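Local coordinates for methylenetetrahydrofolate--tRNA-(uracil-5-)-methyltransferase TrmFO (Thermus thermophilus, PDB 3G5S), which probably catalyses the FAD- and folate-dependent methylation of uridine 54 in tRNAs to 5-methyluridine, at residues Y156-S168 against E265-T279. Numbering follows the deposited sequence.
Sequences YYDAASPIVLYES and EDKAGRMWSLVGFQT. With GSH (glutathione), chain C; EDO (1,2-ethanediol), chain G.
Tyr166 lies alongside Trp272 where strands 163-165 and 271-274, antiparallel neighbours in a six-stranded sheet, reach one end of their pairing. Tyr166 CB rests 3.3 Å from Gly269 O, and CG stays near that oxygen. With CG anti to the backbone N (chi1 -177°), the ring swings over the indole: Tyr166 CD1 sits 3.3 Å from Trp272 NE1, above one face near the rim, and Tyr166 CE1 follows over Trp272 CE2 and CZ2. The rings are inclined at 38°, an oblique pairing; beyond the two segments the tyrosine touches Leu171. Trp272 suits this place because its NE1 also donates in its own ring plane to Gly269 O, fixing the indole.

Val164 and Trp272 form a hydrogen-bonded pair, their amides donating to each other's carbonyls; Tyr166 N to Arg270 O extends the ladder. Ile163 CG2 packs 3.7 Å from CB of Met271 (present as selenomethionine); beta-branched Ile163 suits a buried strand position. Pro162 O accepts from Leu274 N, but proline has no N-H to return; Ser161 OG, in the described conformer of two, donates to Leu274 O at 2.7 Å. Leu274 opens a type II turn ending at Phe277, in which Gly276 readily adopts positive phi (78°).

Glutathione bridges both segments: its N1 donates to Tyr157 O and Asp158 O, its N3 to Ala159 O (2.7 Å), and Gly276 N donates to its O31 (3.0 Å); Tyr312 OH is a further partner. Recognition through backbone carbonyls and an amide probably depends more on chain path than on side-chain identity.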
# COMPACT_ATOMS: atom_id res chain seq x y z
N TYR A 156 -14.25 2.00 -2.35
CA TYR A 156 -14.09 2.54 -3.70
C TYR A 156 -13.14 3.73 -3.75
O TYR A 156 -12.78 4.18 -4.83
CB TYR A 156 -15.44 2.94 -4.29
CG TYR A 156 -16.33 1.76 -4.59
CD1 TYR A 156 -16.09 0.95 -5.69
CD2 TYR A 156 -17.42 1.47 -3.78
CE1 TYR A 156 -16.90 -0.14 -5.97
CE2 TYR A 156 -18.24 0.39 -4.05
CZ TYR A 156 -17.97 -0.41 -5.15
OH TYR A 156 -18.79 -1.49 -5.42
N TYR A 157 -12.76 4.25 -2.59
CA TYR A 157 -11.78 5.33 -2.51
C TYR A 157 -10.97 5.14 -1.25
O TYR A 157 -11.41 4.49 -0.31
CB TYR A 157 -12.47 6.71 -2.53
CG TYR A 157 -13.35 7.04 -1.34
CD1 TYR A 157 -12.82 7.53 -0.16
CD2 TYR A 157 -14.73 6.89 -1.43
CE1 TYR A 157 -13.64 7.85 0.92
CE2 TYR A 157 -15.55 7.20 -0.36
CZ TYR A 157 -15.00 7.68 0.81
OH TYR A 157 -15.82 7.99 1.88
N ASP A 158 -9.79 5.77 -1.16
CA ASP A 158 -8.94 5.57 0.02
C ASP A 158 -9.02 6.61 1.17
O ASP A 158 -9.24 6.24 2.33
CB ASP A 158 -7.48 5.29 -0.36
CG ASP A 158 -6.96 6.22 -1.44
OD1 ASP A 158 -7.49 7.34 -1.58
OD2 ASP A 158 -6.00 5.81 -2.13
N ALA A 159 -8.84 7.89 0.87
CA ALA A 159 -8.97 8.93 1.89
C ALA A 159 -8.07 8.67 3.10
O ALA A 159 -8.51 8.69 4.24
CB ALA A 159 -10.42 9.08 2.33
N ALA A 160 -6.80 8.43 2.83
CA ALA A 160 -5.81 8.17 3.86
C ALA A 160 -5.30 9.46 4.48
O ALA A 160 -5.10 10.46 3.80
CB ALA A 160 -4.66 7.39 3.28
N SER A 161 -5.10 9.42 5.79
CA SER A 161 -4.41 10.49 6.47
C SER A 161 -2.93 10.12 6.63
O SER A 161 -2.54 8.97 6.44
CB SER A 161 -5.04 10.75 7.83
OG SER A 161 -4.77 9.67 8.69
N PRO A 162 -2.10 11.11 6.95
CA PRO A 162 -0.68 10.80 7.13
C PRO A 162 -0.43 9.91 8.34
O PRO A 162 -1.16 9.99 9.34
CB PRO A 162 -0.05 12.18 7.38
CG PRO A 162 -1.06 13.16 6.90
CD PRO A 162 -2.39 12.54 7.12
N ILE A 163 0.61 9.09 8.25
CA ILE A 163 1.04 8.21 9.33
C ILE A 163 2.47 8.56 9.71
O ILE A 163 3.32 8.73 8.83
CB ILE A 163 1.00 6.73 8.88
CG1 ILE A 163 -0.42 6.38 8.40
CG2 ILE A 163 1.45 5.81 10.00
CD1 ILE A 163 -0.56 4.94 7.94
N VAL A 164 2.71 8.69 11.01
CA VAL A 164 4.04 9.02 11.52
C VAL A 164 4.61 7.86 12.32
O VAL A 164 3.88 7.00 12.83
CB VAL A 164 4.03 10.29 12.39
CG1 VAL A 164 3.50 11.48 11.60
CG2 VAL A 164 3.22 10.09 13.65
N LEU A 165 5.93 7.85 12.42
CA LEU A 165 6.63 6.87 13.24
C LEU A 165 6.51 7.26 14.71
O LEU A 165 6.84 8.38 15.09
CB LEU A 165 8.10 6.84 12.82
CG LEU A 165 8.96 5.68 13.31
CD1 LEU A 165 8.53 4.40 12.62
CD2 LEU A 165 10.43 5.96 13.05
N TYR A 166 6.06 6.32 15.53
CA TYR A 166 5.80 6.62 16.94
C TYR A 166 7.01 7.22 17.66
O TYR A 166 6.87 8.19 18.41
CB TYR A 166 5.35 5.35 17.67
CG TYR A 166 5.00 5.58 19.12
CD1 TYR A 166 3.76 6.08 19.49
CD2 TYR A 166 5.92 5.30 20.12
CE1 TYR A 166 3.44 6.30 20.82
CE2 TYR A 166 5.61 5.51 21.45
CZ TYR A 166 4.37 6.01 21.79
OH TYR A 166 4.05 6.22 23.12
N GLU A 167 8.19 6.66 17.41
CA GLU A 167 9.39 7.11 18.11
C GLU A 167 9.76 8.55 17.77
O GLU A 167 10.56 9.17 18.47
CB GLU A 167 10.56 6.17 17.81
CG GLU A 167 11.21 6.40 16.46
CD GLU A 167 12.51 5.63 16.30
OE1 GLU A 167 12.64 4.54 16.89
OE2 GLU A 167 13.41 6.11 15.57
N SER A 168 9.17 9.10 16.70
CA SER A 168 9.48 10.46 16.28
C SER A 168 8.56 11.49 16.93
O SER A 168 8.73 12.69 16.73
CB SER A 168 9.44 10.60 14.76
OG SER A 168 8.11 10.60 14.26
N GLU A 265 -1.98 2.15 14.14
CA GLU A 265 -2.39 1.41 12.95
C GLU A 265 -1.82 -0.00 12.90
O GLU A 265 -2.51 -0.93 12.47
CB GLU A 265 -1.98 2.16 11.68
CG GLU A 265 -2.67 3.49 11.49
CD GLU A 265 -4.19 3.40 11.41
OE1 GLU A 265 -4.74 2.30 11.20
OE2 GLU A 265 -4.83 4.46 11.56
N ASP A 266 -0.57 -0.16 13.30
CA ASP A 266 0.09 -1.46 13.23
C ASP A 266 0.04 -2.19 14.56
O ASP A 266 -0.10 -1.58 15.62
CB ASP A 266 1.55 -1.32 12.75
CG ASP A 266 2.40 -0.50 13.70
OD1 ASP A 266 1.86 0.42 14.35
OD2 ASP A 266 3.62 -0.77 13.78
N LYS A 267 0.17 -3.50 14.50
CA LYS A 267 0.20 -4.32 15.70
C LYS A 267 1.35 -3.91 16.62
O LYS A 267 1.20 -3.84 17.83
CB LYS A 267 0.34 -5.79 15.30
CG LYS A 267 0.03 -6.78 16.40
CD LYS A 267 0.06 -8.20 15.85
CE LYS A 267 -0.60 -9.18 16.80
NZ LYS A 267 -0.01 -9.11 18.16
N ALA A 268 2.51 -3.62 16.02
CA ALA A 268 3.71 -3.27 16.78
C ALA A 268 3.66 -1.88 17.42
O ALA A 268 4.44 -1.58 18.32
CB ALA A 268 4.96 -3.40 15.91
N GLY A 269 2.77 -1.03 16.94
CA GLY A 269 2.65 0.31 17.48
C GLY A 269 3.70 1.29 17.02
O GLY A 269 3.88 2.34 17.65
N ARG A 270 4.40 0.98 15.93
CA ARG A 270 5.35 1.93 15.34
C ARG A 270 4.68 3.00 14.47
O ARG A 270 5.29 4.01 14.17
CB ARG A 270 6.37 1.19 14.47
CG ARG A 270 7.34 0.33 15.24
CD ARG A 270 8.37 -0.30 14.32
NE ARG A 270 7.79 -1.29 13.42
CZ ARG A 270 7.73 -2.60 13.68
NH1 ARG A 270 8.21 -3.08 14.82
NH2 ARG A 270 7.19 -3.42 12.80
N MSE A 271 3.44 2.75 14.06
CA MSE A 271 2.80 3.57 13.03
C MSE A 271 1.49 4.15 13.52
O MSE A 271 0.55 3.39 13.82
CB MSE A 271 2.57 2.74 11.77
CG MSE A 271 3.86 2.20 11.19
SE MSE A 271 3.61 0.88 9.82
CE MSE A 271 2.85 2.02 8.53
N TRP A 272 1.41 5.47 13.61
CA TRP A 272 0.24 6.16 14.14
C TRP A 272 -0.28 7.17 13.12
O TRP A 272 0.47 8.00 12.61
CB TRP A 272 0.57 6.86 15.46
CG TRP A 272 0.80 5.87 16.58
CD1 TRP A 272 1.76 4.90 16.64
CD2 TRP A 272 0.02 5.75 17.78
NE1 TRP A 272 1.63 4.18 17.81
CE2 TRP A 272 0.57 4.68 18.53
CE3 TRP A 272 -1.08 6.43 18.30
CZ2 TRP A 272 0.06 4.29 19.76
CZ3 TRP A 272 -1.59 6.04 19.52
CH2 TRP A 272 -1.02 4.98 20.24
N SER A 273 -1.57 7.09 12.82
CA SER A 273 -2.16 8.00 11.84
C SER A 273 -2.81 9.20 12.52
O SER A 273 -3.25 9.12 13.66
CB SER A 273 -3.20 7.29 10.97
OG SER A 273 -4.36 6.97 11.72
N LEU A 274 -2.86 10.31 11.79
CA LEU A 274 -3.60 11.48 12.23
C LEU A 274 -5.08 11.28 11.93
O LEU A 274 -5.48 11.18 10.77
CB LEU A 274 -3.10 12.74 11.53
CG LEU A 274 -1.82 13.37 12.06
CD1 LEU A 274 -0.62 12.46 11.89
CD2 LEU A 274 -1.58 14.70 11.38
N VAL A 275 -5.90 11.23 12.97
CA VAL A 275 -7.30 10.86 12.83
C VAL A 275 -8.10 11.98 12.16
O VAL A 275 -8.08 13.12 12.61
CB VAL A 275 -7.92 10.52 14.20
CG1 VAL A 275 -9.40 10.22 14.06
CG2 VAL A 275 -7.18 9.35 14.83
N GLY A 276 -8.78 11.65 11.07
CA GLY A 276 -9.61 12.62 10.39
C GLY A 276 -8.85 13.60 9.52
O GLY A 276 -9.38 14.65 9.15
N PHE A 277 -7.61 13.25 9.16
CA PHE A 277 -6.76 14.11 8.35
C PHE A 277 -6.58 13.62 6.92
O PHE A 277 -5.53 13.80 6.31
CB PHE A 277 -5.43 14.41 9.05
CG PHE A 277 -5.51 15.59 9.96
CD1 PHE A 277 -6.14 15.51 11.19
CD2 PHE A 277 -5.03 16.82 9.56
CE1 PHE A 277 -6.26 16.62 12.01
CE2 PHE A 277 -5.14 17.94 10.37
CZ PHE A 277 -5.75 17.84 11.60
N GLN A 278 -7.63 13.02 6.37
CA GLN A 278 -7.66 12.71 4.96
C GLN A 278 -7.30 13.97 4.17
O GLN A 278 -7.75 15.07 4.49
CB GLN A 278 -9.03 12.18 4.53
CG GLN A 278 -10.17 13.19 4.67
CD GLN A 278 -10.73 13.31 6.08
OE1 GLN A 278 -10.38 12.53 6.97
NE2 GLN A 278 -11.61 14.29 6.29
N THR A 279 -6.47 13.81 3.15
CA THR A 279 -5.92 14.97 2.47
C THR A 279 -5.44 14.64 1.07
O THR A 279 -5.04 13.51 0.79
CB THR A 279 -4.74 15.57 3.27
OG1 THR A 279 -4.25 16.73 2.61
CG2 THR A 279 -3.61 14.56 3.40
N1 GSH C . -11.55 4.30 2.48
CA1 GSH C . -12.31 3.45 3.38
C1 GSH C . -13.81 3.50 3.11
O11 GSH C . -14.26 4.20 1.99
O12 GSH C . -14.52 2.72 3.65
CB1 GSH C . -11.98 3.65 4.86
CG1 GSH C . -12.67 4.79 5.59
CD1 GSH C . -12.29 6.22 5.23
OE1 GSH C . -11.63 6.49 4.28
N2 GSH C . -12.73 7.26 6.12
CA2 GSH C . -12.32 8.61 5.93
C2 GSH C . -11.28 9.06 6.94
O2 GSH C . -11.61 9.45 8.01
CB2 GSH C . -13.58 9.47 5.97
SG2 GSH C . -13.39 11.21 5.51
N3 GSH C . -9.98 9.43 6.42
CA3 GSH C . -9.00 10.02 7.31
C3 GSH C . -8.35 9.04 8.27
O31 GSH C . -8.02 9.35 9.38
O32 GSH C . -8.40 7.71 7.90
C1 EDO G . -3.69 -2.38 15.41
O1 EDO G . -3.23 -3.32 14.43
C2 EDO G . -5.21 -2.38 15.51
O2 EDO G . -5.69 -3.72 15.38